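Local structure of TIR domain-containing adapter molecule 1 (Homo sapiens, 4BSX) at residues R126-S129 with S130-D133. The protein acts as an adaptor in Toll-like receptor signalling that leads to interferon-beta induction, and its N-terminal helical domain resembles IFIT proteins. The protein carries 2 engineered substitutions. Numbering follows the deposited sequence.
Sequences RTLS and SRDD
Leu128 and Asp133 meet where the chain leaves helix 114-130, in the tightly packed part of the contact: CG of Leu128 packs 3.8 Å from CB of Asp133, and its CD2 branch reaches the carboxylate carbon. Leucine suits this place because its side chain is buried and touches Leu136 and Leu139 of helix 136-147 and Trp97 of helix 96-108. Arg131 lies alongside Leu128, pointing the same way, with NH2 3.9 Å from Leu128 CG, while NH1 approaches Thr127 CG2 at 3.6 Å. An extended run from CG to NE carries the guanidinium to Asp133, gripped side-on: Arg131 NE and NH2 both donate to Asp133 OD2, at 3.0 and 2.7 Å, on its anti side, a salt bridge. NH1 turns to Asp94, so the arginine bridges two acids, and OD1 of Asp133 accepts from the backbone N of Arg135. An alanine in place of Asp133 would probably leave Arg131 with Asp94 as its charged partner and cost it its tie to the loop.

On the open side, Ser130, Arg131 and Asp132 are exposed, yet their polar groups bond back to the helix end. Ser130, short and polar, folds its hydroxyl back: with OG set between the backbone N and the carbonyl carbon (chi1 75°), it donates to Thr127 O over 2.8 Å. The CB bond of Asp132 leads away from the helix, and its backbone takes a positive phi (43°). That turn brings Asp133 N to Leu128 O in a nearly straight bond of 2.9 Å, and Asp132 N to Ser129 O at 2.8 Å. This pair of bonds, with Asp132 as the C-prime residue, is the Schellman motif that ends a helix, here leading into the loop between helix 114-130 and helix 136-147.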
ATOM      1  N   ARG A 126      -2.978 -10.745  12.591  1.00 23.94           N
ATOM      2  CA  ARG A 126      -3.063 -12.194  12.452  1.00 19.35           C
ATOM      3  C   ARG A 126      -1.867 -12.755  11.720  1.00 16.42           C
ATOM      4  O   ARG A 126      -1.234 -13.670  12.187  1.00 24.88           O
ATOM      5  CB  ARG A 126      -4.330 -12.562  11.706  1.00 27.50           C
ATOM      6  CG  ARG A 126      -4.765 -14.009  11.853  1.00 42.97           C
ATOM      7  CD  ARG A 126      -6.070 -14.206  11.129  1.00 52.03           C
ATOM      8  NE  ARG A 126      -6.958 -13.089  11.440  1.00 61.64           N
ATOM      9  CZ  ARG A 126      -7.912 -12.642  10.638  1.00 66.26           C
ATOM     10  NH1 ARG A 126      -8.118 -13.233   9.471  1.00 67.69           N
ATOM     11  NH2 ARG A 126      -8.657 -11.605  11.010  1.00 56.26           N
ATOM     12  N   THR A 127      -1.537 -12.196  10.575  1.00 16.96           N
ATOM     13  CA  THR A 127      -0.379 -12.658   9.828  1.00 20.66           C
ATOM     14  C   THR A 127       0.935 -12.618  10.663  1.00 13.20           C
ATOM     15  O   THR A 127       1.606 -13.638  10.779  1.00 20.11           O
ATOM     16  CB  THR A 127      -0.252 -11.864   8.538  1.00 15.16           C
ATOM     17  OG1 THR A 127      -1.373 -12.145   7.711  1.00 26.54           O
ATOM     18  CG2 THR A 127       0.990 -12.249   7.792  1.00 20.16           C
ATOM     19  N   LEU A 128       1.285 -11.475  11.258  1.00 11.93           N
ATOM     20  CA  LEU A 128       2.519 -11.376  12.036  1.00 10.56           C
ATOM     21  C   LEU A 128       2.521 -12.337  13.268  1.00 10.24           C
ATOM     22  O   LEU A 128       3.540 -12.869  13.645  1.00  6.09           O
ATOM     23  CB  LEU A 128       2.797  -9.912  12.451  1.00 16.38           C
ATOM     24  CG  LEU A 128       3.614  -9.082  11.440  1.00 13.50           C
ATOM     25  CD1 LEU A 128       2.778  -8.782  10.224  1.00  8.64           C
ATOM     26  CD2 LEU A 128       4.185  -7.817  12.045  1.00 10.68           C
ATOM     27  N   SER A 129       1.366 -12.556  13.874  1.00 14.19           N
ATOM     28  CA  SER A 129       1.253 -13.484  14.979  1.00 11.09           C
ATOM     29  C   SER A 129       1.565 -14.909  14.607  1.00 19.50           C
ATOM     30  O   SER A 129       2.218 -15.638  15.363  1.00 19.61           O
ATOM     31  CB  SER A 129      -0.165 -13.443  15.537  1.00 14.08           C
ATOM     32  OG  SER A 129      -0.323 -12.226  16.240  1.00 27.16           O
ATOM     33  N   SER A 130       1.069 -15.313  13.449  1.00 13.82           N
ATOM     34  CA  SER A 130       1.138 -16.667  13.036  1.00 12.90           C
ATOM     35  C   SER A 130       2.592 -17.059  12.836  1.00 15.06           C
ATOM     36  O   SER A 130       2.927 -18.253  12.771  1.00 14.87           O
ATOM     37  CB  SER A 130       0.335 -16.867  11.722  1.00 16.22           C
ATOM     38  OG  SER A 130       1.042 -16.335  10.593  1.00 21.84           O
ATOM     39  N   ARG A 131       3.469 -16.073  12.694  1.00  9.08           N
ATOM     40  CA  ARG A 131       4.909 -16.398  12.644  1.00 12.41           C
ATOM     41  C   ARG A 131       5.714 -15.778  13.795  1.00 10.58           C
ATOM     42  O   ARG A 131       6.971 -15.655  13.726  1.00  6.95           O
ATOM     43  CB  ARG A 131       5.522 -15.988  11.320  1.00  8.83           C
ATOM     44  CG  ARG A 131       5.203 -14.576  10.879  1.00  6.14           C
ATOM     45  CD  ARG A 131       6.050 -14.240   9.683  1.00 14.14           C
ATOM     46  NE  ARG A 131       6.273 -12.809   9.542  1.00 16.37           N
ATOM     47  CZ  ARG A 131       5.585 -12.010   8.738  1.00 19.09           C
ATOM     48  NH1 ARG A 131       4.609 -12.492   7.958  1.00 21.79           N
ATOM     49  NH2 ARG A 131       5.878 -10.718   8.695  1.00 21.11           N
ATOM     50  N   ASP A 132       5.002 -15.396  14.854  1.00  6.11           N
ATOM     51  CA  ASP A 132       5.656 -14.734  16.000  1.00 13.67           C
ATOM     52  C   ASP A 132       6.688 -13.667  15.588  1.00 11.22           C
ATOM     53  O   ASP A 132       7.855 -13.694  16.027  1.00 12.31           O
ATOM     54  CB  ASP A 132       6.347 -15.801  16.856  1.00 21.94           C
ATOM     55  CG  ASP A 132       6.440 -15.406  18.308  1.00 26.59           C
ATOM     56  OD1 ASP A 132       6.418 -14.180  18.613  1.00 35.87           O
ATOM     57  OD2 ASP A 132       6.551 -16.326  19.142  1.00 24.45           O
ATOM     58  N   ASP A 133       6.279 -12.749  14.714  1.00 13.15           N
ATOM     59  CA  ASP A 133       7.179 -11.720  14.207  1.00 13.01           C
ATOM     60  C   ASP A 133       7.586 -10.775  15.377  1.00 16.44           C
ATOM     61  O   ASP A 133       6.733 -10.406  16.198  1.00  6.67           O
ATOM     62  CB  ASP A 133       6.430 -10.926  13.137  1.00 21.48           C
ATOM     63  CG  ASP A 133       7.341 -10.151  12.231  1.00 13.21           C
ATOM     64  OD1 ASP A 133       8.072  -9.269  12.730  1.00 10.64           O
ATOM     65  OD2 ASP A 133       7.301 -10.431  11.014  1.00 11.36           O
TER